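PDB 3QKC: geranyl diphosphate synthase small subunit from Antirrhinum majus, which probably serves as the non-catalytic partner of a prenyltransferase large subunit, steering it to join dimethylallyl and isopentenyl diphosphates into geranyl diphosphate. Local coordinates for residues I137-I142 / C197-I202; Y158-L163 / K177-T182; E203-F208 / E242-E247. One frame throughout, in Å; residues are numbered along the deposited sequence.

Contact 1. Residues I137-I142 / C197-I202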
loop_
_atom_site.group_PDB
_atom_site.type_symbol
_atom_site.label_atom_id
_atom_site.label_comp_id
_atom_site.label_asym_id
_atom_site.label_seq_id
_atom_site.Cartn_x
_atom_site.Cartn_y
_atom_site.Cartn_z
ATOM N N ILE A 137 -8.422 -1.392 -14.379
ATOM C CA ILE A 137 -7.220 -1.078 -13.605
ATOM C C ILE A 137 -7.570 -0.938 -12.132
ATOM O O ILE A 137 -6.803 -1.349 -11.266
ATOM C CB ILE A 137 -6.419 0.115 -14.199
ATOM C CG1 ILE A 137 -5.329 -0.453 -15.118
ATOM C CG2 ILE A 137 -5.761 0.950 -13.106
ATOM C CD1 ILE A 137 -5.029 0.362 -16.358
ATOM N N LEU A 138 -8.761 -0.414 -11.865
ATOM C CA LEU A 138 -9.299 -0.372 -10.519
ATOM C C LEU A 138 -9.493 -1.786 -9.983
ATOM O O LEU A 138 -9.158 -2.061 -8.830
ATOM C CB LEU A 138 -10.627 0.373 -10.511
ATOM C CG LEU A 138 -11.038 1.264 -9.347
ATOM C CD1 LEU A 138 -9.868 2.098 -8.852
ATOM C CD2 LEU A 138 -12.196 2.169 -9.821
ATOM N N ARG A 139 -10.030 -2.683 -10.813
ATOM C CA ARG A 139 -10.190 -4.065 -10.379
ATOM C C ARG A 139 -8.854 -4.769 -10.128
ATOM O O ARG A 139 -8.755 -5.585 -9.212
ATOM C CB ARG A 139 -11.064 -4.886 -11.335
ATOM C CG ARG A 139 -11.469 -6.237 -10.732
ATOM C CD ARG A 139 -12.544 -6.933 -11.539
ATOM N NE ARG A 139 -12.762 -8.314 -11.107
ATOM C CZ ARG A 139 -13.609 -9.156 -11.704
ATOM N NH1 ARG A 139 -14.308 -8.761 -12.766
ATOM N NH2 ARG A 139 -13.762 -10.396 -11.246
ATOM N N ALA A 140 -7.848 -4.451 -10.945
ATOM C CA ALA A 140 -6.496 -4.993 -10.788
ATOM C C ALA A 140 -5.893 -4.528 -9.465
ATOM O O ALA A 140 -5.165 -5.264 -8.804
ATOM C CB ALA A 140 -5.601 -4.561 -11.970
ATOM N N ILE A 141 -6.224 -3.299 -9.089
ATOM C CA ILE A 141 -5.745 -2.672 -7.866
ATOM C C ILE A 141 -6.363 -3.355 -6.653
ATOM O O ILE A 141 -5.668 -3.665 -5.673
ATOM C CB ILE A 141 -6.017 -1.164 -7.910
ATOM C CG1 ILE A 141 -4.868 -0.489 -8.661
ATOM C CG2 ILE A 141 -6.217 -0.570 -6.510
ATOM C CD1 ILE A 141 -5.256 0.787 -9.333
ATOM N N ILE A 142 -7.656 -3.642 -6.765
ATOM C CA ILE A 142 -8.364 -4.422 -5.763
ATOM C C ILE A 142 -7.660 -5.750 -5.521
ATOM O O ILE A 142 -7.433 -6.126 -4.356
ATOM C CB ILE A 142 -9.833 -4.646 -6.150
ATOM C CG1 ILE A 142 -10.597 -3.330 -6.039
ATOM C CG2 ILE A 142 -10.456 -5.678 -5.242
ATOM C CD1 ILE A 142 -11.763 -3.200 -7.016
ATOM N N CYS A 197 -11.395 -10.372 -19.846
ATOM C CA CYS A 197 -11.709 -11.774 -19.615
ATOM C C CYS A 197 -13.127 -11.936 -19.116
ATOM O O CYS A 197 -13.719 -10.984 -18.616
ATOM C CB CYS A 197 -10.751 -12.317 -18.559
ATOM S SG CYS A 197 -10.101 -13.938 -18.874
ATOM N N ASP A 198 -13.668 -13.146 -19.254
ATOM C CA ASP A 198 -14.948 -13.479 -18.622
ATOM C C ASP A 198 -14.794 -13.410 -17.104
ATOM O O ASP A 198 -13.772 -13.820 -16.563
ATOM C CB ASP A 198 -15.408 -14.889 -19.013
ATOM C CG ASP A 198 -16.246 -14.914 -20.287
ATOM O OD1 ASP A 198 -15.750 -14.505 -21.364
ATOM O OD2 ASP A 198 -17.407 -15.374 -20.211
ATOM N N GLU A 199 -15.813 -12.886 -16.430
ATOM C CA GLU A 199 -15.920 -12.965 -14.975
ATOM C C GLU A 199 -15.602 -14.379 -14.479
ATOM O O GLU A 199 -14.853 -14.558 -13.522
ATOM C CB GLU A 199 -17.339 -12.578 -14.537
ATOM C CG GLU A 199 -17.672 -11.085 -14.625
ATOM C CD GLU A 199 -17.200 -10.310 -13.407
ATOM O OE1 GLU A 199 -17.893 -9.346 -12.991
ATOM O OE2 GLU A 199 -16.136 -10.671 -12.855
ATOM N N ASP A 200 -16.181 -15.375 -15.151
ATOM C CA ASP A 200 -15.960 -16.788 -14.845
ATOM C C ASP A 200 -14.510 -17.212 -15.082
ATOM O O ASP A 200 -13.962 -18.021 -14.332
ATOM C CB ASP A 200 -16.883 -17.676 -15.700
ATOM C CG ASP A 200 -18.366 -17.331 -15.547
ATOM O OD1 ASP A 200 -18.707 -16.306 -14.913
ATOM O OD2 ASP A 200 -19.200 -18.098 -16.078
ATOM N N LYS A 201 -13.895 -16.675 -16.132
ATOM C CA LYS A 201 -12.529 -17.055 -16.480
ATOM C C LYS A 201 -11.480 -16.386 -15.595
ATOM O O LYS A 201 -10.340 -16.841 -15.532
ATOM C CB LYS A 201 -12.244 -16.792 -17.959
ATOM C CG LYS A 201 -12.941 -17.774 -18.899
ATOM C CD LYS A 201 -12.483 -17.631 -20.354
ATOM C CE LYS A 201 -13.052 -16.380 -21.013
ATOM N NZ LYS A 201 -13.482 -16.636 -22.422
ATOM N N ILE A 202 -11.863 -15.308 -14.914
ATOM C CA ILE A 202 -10.966 -14.682 -13.942
ATOM C C ILE A 202 -10.866 -15.572 -12.697
ATOM O O ILE A 202 -9.769 -15.889 -12.240
ATOM C CB ILE A 202 -11.427 -13.263 -13.546
ATOM C CG1 ILE A 202 -11.519 -12.356 -14.781
ATOM C CG2 ILE A 202 -10.481 -12.677 -12.506
ATOM C CD1 ILE A 202 -12.246 -11.036 -14.542
#

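Contact 2. Residues Y158-L163 / K177-T182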
loop_
_atom_site.group_PDB
_atom_site.type_symbol
_atom_site.label_atom_id
_atom_site.label_comp_id
_atom_site.label_asym_id
_atom_site.label_seq_id
_atom_site.Cartn_x
_atom_site.Cartn_y
_atom_site.Cartn_z
ATOM N N TYR A 158 1.317 -13.624 9.889
ATOM C CA TYR A 158 0.710 -13.701 11.232
ATOM C C TYR A 158 0.742 -15.140 11.766
ATOM O O TYR A 158 1.217 -15.371 12.869
ATOM C CB TYR A 158 -0.718 -13.103 11.254
ATOM C CG TYR A 158 -1.432 -13.104 12.609
ATOM C CD1 TYR A 158 -2.272 -14.167 12.992
ATOM C CD2 TYR A 158 -1.283 -12.042 13.494
ATOM C CE1 TYR A 158 -2.931 -14.169 14.237
ATOM C CE2 TYR A 158 -1.923 -12.025 14.728
ATOM C CZ TYR A 158 -2.748 -13.089 15.099
ATOM O OH TYR A 158 -3.376 -13.051 16.322
ATOM N N HIS A 159 0.272 -16.106 10.982
ATOM C CA HIS A 159 0.268 -17.506 11.458
ATOM C C HIS A 159 1.633 -18.181 11.394
ATOM O O HIS A 159 1.866 -19.182 12.066
ATOM C CB HIS A 159 -0.774 -18.350 10.729
ATOM C CG HIS A 159 -2.168 -17.856 10.906
ATOM N ND1 HIS A 159 -2.875 -18.031 12.075
ATOM C CD2 HIS A 159 -2.985 -17.183 10.065
ATOM C CE1 HIS A 159 -4.074 -17.489 11.943
ATOM N NE2 HIS A 159 -4.165 -16.965 10.733
ATOM N N GLU A 160 2.529 -17.614 10.589
ATOM C CA GLU A 160 3.894 -18.104 10.453
ATOM C C GLU A 160 4.687 -17.895 11.738
ATOM O O GLU A 160 5.720 -18.535 11.961
ATOM C CB GLU A 160 4.582 -17.378 9.297
ATOM C CG GLU A 160 5.776 -18.104 8.716
ATOM C CD GLU A 160 6.347 -17.416 7.495
ATOM O OE1 GLU A 160 5.817 -16.364 7.067
ATOM O OE2 GLU A 160 7.345 -17.935 6.963
ATOM N N LEU A 161 4.190 -16.983 12.571
ATOM C CA LEU A 161 4.798 -16.674 13.861
ATOM C C LEU A 161 4.720 -17.825 14.872
ATOM O O LEU A 161 5.721 -18.152 15.515
ATOM C CB LEU A 161 4.196 -15.385 14.433
ATOM C CG LEU A 161 4.645 -14.107 13.713
ATOM C CD1 LEU A 161 3.964 -12.885 14.300
ATOM C CD2 LEU A 161 6.157 -13.960 13.758
ATOM N N GLY A 162 3.546 -18.444 14.997
ATOM C CA GLY A 162 3.368 -19.602 15.892
ATOM C C GLY A 162 3.848 -20.920 15.302
ATOM O O GLY A 162 3.134 -21.925 15.362
ATOM N N LEU A 163 5.067 -20.922 14.759
ATOM C CA LEU A 163 5.573 -22.056 13.981
ATOM C C LEU A 163 6.332 -23.121 14.781
ATOM O O LEU A 163 6.818 -22.862 15.887
ATOM C CB LEU A 163 6.428 -21.563 12.809
ATOM C CG LEU A 163 6.482 -22.458 11.565
ATOM C CD1 LEU A 163 5.083 -22.752 11.007
ATOM C CD2 LEU A 163 7.390 -21.849 10.492
ATOM N N LYS A 177 -0.366 -21.195 1.264
ATOM C CA LYS A 177 -1.549 -20.737 0.582
ATOM C C LYS A 177 -1.756 -19.233 0.735
ATOM O O LYS A 177 -2.167 -18.562 -0.208
ATOM C CB LYS A 177 -2.774 -21.494 1.115
ATOM C CG LYS A 177 -4.056 -21.200 0.364
ATOM C CD LYS A 177 -5.238 -21.999 0.914
ATOM C CE LYS A 177 -6.507 -21.143 0.936
ATOM N NZ LYS A 177 -7.685 -21.928 1.469
ATOM N N LYS A 178 -1.486 -18.702 1.920
ATOM C CA LYS A 178 -1.745 -17.287 2.158
ATOM C C LYS A 178 -0.647 -16.381 1.590
ATOM O O LYS A 178 -0.914 -15.249 1.204
ATOM C CB LYS A 178 -1.992 -17.002 3.646
ATOM C CG LYS A 178 -3.488 -16.728 3.998
ATOM C CD LYS A 178 -4.444 -17.810 3.447
ATOM C CE LYS A 178 -5.929 -17.348 3.423
ATOM N NZ LYS A 178 -6.271 -16.443 2.260
ATOM N N LYS A 179 0.573 -16.885 1.532
ATOM C CA LYS A 179 1.688 -16.087 1.033
ATOM C C LYS A 179 1.924 -16.373 -0.446
ATOM O O LYS A 179 1.416 -15.651 -1.297
ATOM C CB LYS A 179 2.932 -16.315 1.893
ATOM C CG LYS A 179 2.723 -15.913 3.349
ATOM C CD LYS A 179 3.935 -16.267 4.207
ATOM C CE LYS A 179 5.176 -15.527 3.768
ATOM N NZ LYS A 179 6.414 -16.075 4.418
ATOM N N GLU A 180 2.636 -17.445 -0.766
ATOM C CA GLU A 180 2.916 -17.760 -2.173
ATOM C C GLU A 180 1.637 -18.049 -2.949
ATOM O O GLU A 180 1.524 -17.696 -4.118
ATOM C CB GLU A 180 3.913 -18.917 -2.304
ATOM C CG GLU A 180 5.350 -18.603 -1.817
ATOM C CD GLU A 180 5.550 -18.818 -0.305
ATOM O OE1 GLU A 180 4.549 -19.000 0.429
ATOM O OE2 GLU A 180 6.723 -18.804 0.154
ATOM N N GLY A 181 0.659 -18.669 -2.285
ATOM C CA GLY A 181 -0.614 -18.964 -2.918
ATOM C C GLY A 181 -1.351 -17.718 -3.374
ATOM O O GLY A 181 -1.740 -17.599 -4.542
ATOM N N THR A 182 -1.554 -16.781 -2.451
ATOM C CA THR A 182 -2.329 -15.581 -2.769
ATOM C C THR A 182 -1.579 -14.709 -3.765
ATOM O O THR A 182 -2.201 -14.099 -4.641
ATOM C CB THR A 182 -2.726 -14.796 -1.492
ATOM O OG1 THR A 182 -3.373 -15.693 -0.576
ATOM C CG2 THR A 182 -3.701 -13.673 -1.825
#

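Contact 3. Residues E203-F208 / E242-E247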
loop_
_atom_site.group_PDB
_atom_site.type_symbol
_atom_site.label_atom_id
_atom_site.label_comp_id
_atom_site.label_asym_id
_atom_site.label_seq_id
_atom_site.Cartn_x
_atom_site.Cartn_y
_atom_site.Cartn_z
ATOM N N GLU A 203 -12.027 -15.965 -12.172
ATOM C CA GLU A 203 -12.131 -16.881 -11.036
ATOM C C GLU A 203 -11.285 -18.142 -11.259
ATOM O O GLU A 203 -10.599 -18.607 -10.349
ATOM C CB GLU A 203 -13.610 -17.253 -10.777
ATOM C CG GLU A 203 -14.494 -16.072 -10.298
ATOM C CD GLU A 203 -15.999 -16.249 -10.568
ATOM O OE1 GLU A 203 -16.500 -17.397 -10.625
ATOM O OE2 GLU A 203 -16.696 -15.221 -10.718
ATOM N N LYS A 204 -11.327 -18.677 -12.479
ATOM C CA LYS A 204 -10.610 -19.905 -12.804
ATOM C C LYS A 204 -9.088 -19.725 -12.766
ATOM O O LYS A 204 -8.380 -20.544 -12.174
ATOM C CB LYS A 204 -11.075 -20.474 -14.146
ATOM C CG LYS A 204 -12.439 -21.181 -14.080
ATOM C CD LYS A 204 -12.694 -22.048 -15.300
ATOM C CE LYS A 204 -13.839 -23.033 -15.069
ATOM N NZ LYS A 204 -13.389 -24.284 -14.382
ATOM N N LEU A 205 -8.594 -18.650 -13.380
ATOM C CA LEU A 205 -7.163 -18.353 -13.347
ATOM C C LEU A 205 -6.724 -17.979 -11.949
ATOM O O LEU A 205 -5.587 -18.265 -11.556
ATOM C CB LEU A 205 -6.785 -17.269 -14.360
ATOM C CG LEU A 205 -6.538 -17.877 -15.750
ATOM C CD1 LEU A 205 -6.870 -16.890 -16.865
ATOM C CD2 LEU A 205 -5.107 -18.450 -15.891
ATOM N N ARG A 206 -7.637 -17.367 -11.192
ATOM C CA ARG A 206 -7.362 -17.047 -9.798
ATOM C C ARG A 206 -7.122 -18.329 -9.010
ATOM O O ARG A 206 -6.135 -18.438 -8.277
ATOM C CB ARG A 206 -8.487 -16.226 -9.158
ATOM C CG ARG A 206 -8.050 -15.539 -7.857
ATOM C CD ARG A 206 -9.227 -14.941 -7.110
ATOM N NE ARG A 206 -9.517 -13.561 -7.506
ATOM C CZ ARG A 206 -10.501 -13.207 -8.332
ATOM N NH1 ARG A 206 -10.703 -11.927 -8.623
ATOM N NH2 ARG A 206 -11.294 -14.125 -8.867
ATOM N N ARG A 207 -8.022 -19.299 -9.181
ATOM C CA ARG A 207 -7.877 -20.601 -8.538
ATOM C C ARG A 207 -6.607 -21.280 -9.034
ATOM O O ARG A 207 -5.846 -21.830 -8.237
ATOM C CB ARG A 207 -9.109 -21.487 -8.762
ATOM C CG ARG A 207 -10.355 -20.989 -8.034
ATOM C CD ARG A 207 -11.429 -22.078 -7.874
ATOM N NE ARG A 207 -11.995 -22.534 -9.151
ATOM C CZ ARG A 207 -12.852 -21.835 -9.900
ATOM N NH1 ARG A 207 -13.246 -20.620 -9.538
ATOM N NH2 ARG A 207 -13.303 -22.346 -11.033
ATOM N N PHE A 208 -6.358 -21.202 -10.342
ATOM C CA PHE A 208 -5.104 -21.719 -10.883
ATOM C C PHE A 208 -3.898 -21.188 -10.118
ATOM O O PHE A 208 -3.075 -21.969 -9.652
ATOM C CB PHE A 208 -4.921 -21.417 -12.371
ATOM C CG PHE A 208 -3.607 -21.921 -12.908
ATOM C CD1 PHE A 208 -3.457 -23.262 -13.269
ATOM C CD2 PHE A 208 -2.496 -21.073 -12.996
ATOM C CE1 PHE A 208 -2.225 -23.748 -13.739
ATOM C CE2 PHE A 208 -1.268 -21.552 -13.463
ATOM C CZ PHE A 208 -1.133 -22.890 -13.838
ATOM N N GLU A 242 -7.980 -26.389 -18.353
ATOM C CA GLU A 242 -8.768 -27.029 -19.412
ATOM C C GLU A 242 -9.762 -26.093 -20.117
ATOM O O GLU A 242 -10.089 -26.297 -21.291
ATOM C CB GLU A 242 -9.506 -28.259 -18.871
ATOM C CG GLU A 242 -8.592 -29.317 -18.263
ATOM C CD GLU A 242 -9.191 -30.712 -18.302
ATOM O OE1 GLU A 242 -8.415 -31.672 -18.467
ATOM O OE2 GLU A 242 -10.427 -30.855 -18.179
ATOM N N SER A 243 -10.233 -25.074 -19.406
ATOM C CA SER A 243 -11.206 -24.133 -19.958
ATOM C C SER A 243 -10.587 -23.134 -20.944
ATOM O O SER A 243 -11.305 -22.401 -21.627
ATOM C CB SER A 243 -11.925 -23.395 -18.827
ATOM O OG SER A 243 -12.617 -24.311 -17.990
ATOM N N PHE A 244 -9.258 -23.112 -21.011
ATOM C CA PHE A 244 -8.530 -22.208 -21.897
ATOM C C PHE A 244 -7.798 -23.021 -22.956
ATOM O O PHE A 244 -7.917 -24.245 -22.982
ATOM C CB PHE A 244 -7.543 -21.356 -21.089
ATOM C CG PHE A 244 -8.173 -20.645 -19.922
ATOM C CD1 PHE A 244 -8.682 -19.361 -20.068
ATOM C CD2 PHE A 244 -8.274 -21.269 -18.681
ATOM C CE1 PHE A 244 -9.276 -18.706 -18.999
ATOM C CE2 PHE A 244 -8.866 -20.625 -17.606
ATOM C CZ PHE A 244 -9.372 -19.340 -17.762
ATOM N N GLY A 245 -7.052 -22.346 -23.827
ATOM C CA GLY A 245 -6.202 -23.030 -24.814
ATOM C C GLY A 245 -5.412 -22.077 -25.694
ATOM O O GLY A 245 -5.598 -20.856 -25.622
ATOM N N GLY A 246 -4.520 -22.632 -26.517
ATOM C CA GLY A 246 -3.794 -21.841 -27.514
ATOM C C GLY A 246 -2.277 -21.822 -27.406
ATOM O O GLY A 246 -1.636 -20.852 -27.821
ATOM N N GLU A 247 -1.704 -22.887 -26.845
ATOM C CA GLU A 247 -0.247 -23.094 -26.828
ATOM C C GLU A 247 0.499 -22.304 -25.744
ATOM O O GLU A 247 1.565 -22.730 -25.293
ATOM C CB GLU A 247 0.356 -22.819 -28.209
ATOM C CG GLU A 247 1.577 -23.651 -28.552
ATOM C CD GLU A 247 2.181 -23.244 -29.878
ATOM O OE1 GLU A 247 3.334 -22.762 -29.870
ATOM O OE2 GLU A 247 1.498 -23.389 -30.923
#

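Contact 1. Residues I137-I142 / C197-I202
Within the all-helical prenyltransferase fold, a salt bridge joins helix 134-148 to the first turn of helix 199-219, with Arg-139 reaching across to Glu-199 and Ile-202. The arginine chain is extended from CG to NE, and with CG anti to the backbone N (chi1 -168°) it carries the guanidinium from helix 134-148 to the carboxylate of Glu-199. Both terminal nitrogens converge end-on on a single carboxylate oxygen. Arg-139 NH1 lies 2.6 Å from Glu-199 OE2, and Arg-139 NH2 lies 2.9 Å from the same Glu-199 OE2. Neither bond is straight, the N-H...O angle being 142° at NH1. The two approaches differ: NH2 meets the oxygen nearly end-on to its C-O bond, whereas NH1 comes from above the carboxylate plane. The guanidinium and carboxylate planes stand 57° apart. Glu-199 bends at chi2 to turn its carboxylate toward the arginine. Ile-202 supplies the apolar component: its CD1 sits over one guanidinium face, 3.3 Å above the plane and displaced toward the rim, with Ile-202 CD1 3.5 Å from Arg-139 NH1. Charge is thus met at the edge and a methyl group on a face. Ile-193 of helix 169-195 touches both Arg-139 and Ile-202, placing that helix beside the bridge, while Ile-137 and Ile-141 of helix 134-148 pack on Leu-138 of the second subunit.

Contact 2. Residues Y158-L163 / K177-T182
The backbones of 158-163 and 177-182 come nearest at Glu-160 and Lys-179, whose CA atoms are still 9.9 Å apart, a spacing that here is bridged by two long side chains. Lys-179 lies within a wider pi-type turn of helix 169-195, and Glu-160 belongs to segment 158-163, on helix 153-160. The glutamate chain is extended beyond CG, while the lysine bends at chi3 (62°), and the two side chains cross at about a right angle. Lys-179 NZ donates to Glu-160 OE1 at 2.7 Å, approaching on the syn side of the carboxylate and 23° out of its plane. The second oxygen is farther off, Glu-160 OE2 being 3.3 Å from Lys-179 NZ, and the grip is therefore uneven. The lysine methylenes also draw close, with Lys-179 CD 3.4 Å from Glu-160 OE1. Val-175, one helical turn before Lys-179, touches the glutamate side chain. Without apolar packing between the two segments, this surface contact is a single ionic bond between partly exposed side chains, probably tempered by nearby solvent, and each charge also has a second partner in a weak, long ion pair: Lys-179 with Glu-85, and Glu-160 with Lys-221.

Contact 3. Residues E203-F208 / E242-E247
Lys-204 and Leu-205, on helix 199-219 of the all-helical prenyltransferase fold, receive Ser-243 and Phe-244 from the loop between helices 227-241 and 248-255. The touching residues fall in step, Lys-204 opposite Ser-243 with CA atoms 8.3 Å apart, and Leu-205 opposite Phe-244. Lys-204 serves both loop residues with different parts of its chain. Its CB lies at the edge of the phenylalanine ring, near the ring plane, with Lys-204 CB 4.1 Å from Phe-244 CE2. Farther out, its methylenes run past the serine hydroxyl, and Lys-204 CE comes within 3.4 Å of Ser-243 OG. That approach is van der Waals in character, and no hydrogen bond crosses this contact; the ammonium also makes a weak, long ion pair with Glu-240. Leu-205 provides the buried side of the contact. Its CB leaves the helix at an angle to the loop, but the branch beyond comes closer, putting Leu-205 CD1 3.6 Å from Phe-244 CZ, with the two side chains crossing obliquely. With CG anti to its carbonyl carbon (chi1 -52°), Phe-244 directs its ring at the helix. Leu-59 and Val-60 touch both Leu-205 and Phe-244, extending this apolar cluster. Arg-206 and Arg-207 carry salt bridges to Glu-143 and Glu-240 respectively, and Phe-208 packs on Ala-237 and Leu-241 of helix 227-241. Within the helix, the Arg-207 side chain turns back so that Lys-204 CA sits 3.9 Å above one guanidinium face, offset toward its rim.

Contacts 1 and 3 share helix 199-219 and touch directly, Lys-201 O lying 3.5 Å from Phe-244 CZ; their centres are 14 Å apart on the same side of the chain's centre. Both are partly buried, yet they differ in chemistry: contact 1 pairs an ion bridge with one methyl, whereas contact 3 rests on apolar contact and has no hydrogen bond across it. Contact 2 is a surface salt bridge, centred about 24 Å from contact 1 and nested along the chain inside the loop that contact 1 closes. Residues of contacts 1 and 2 also meet the second subunit; the segments of contact 3 do not.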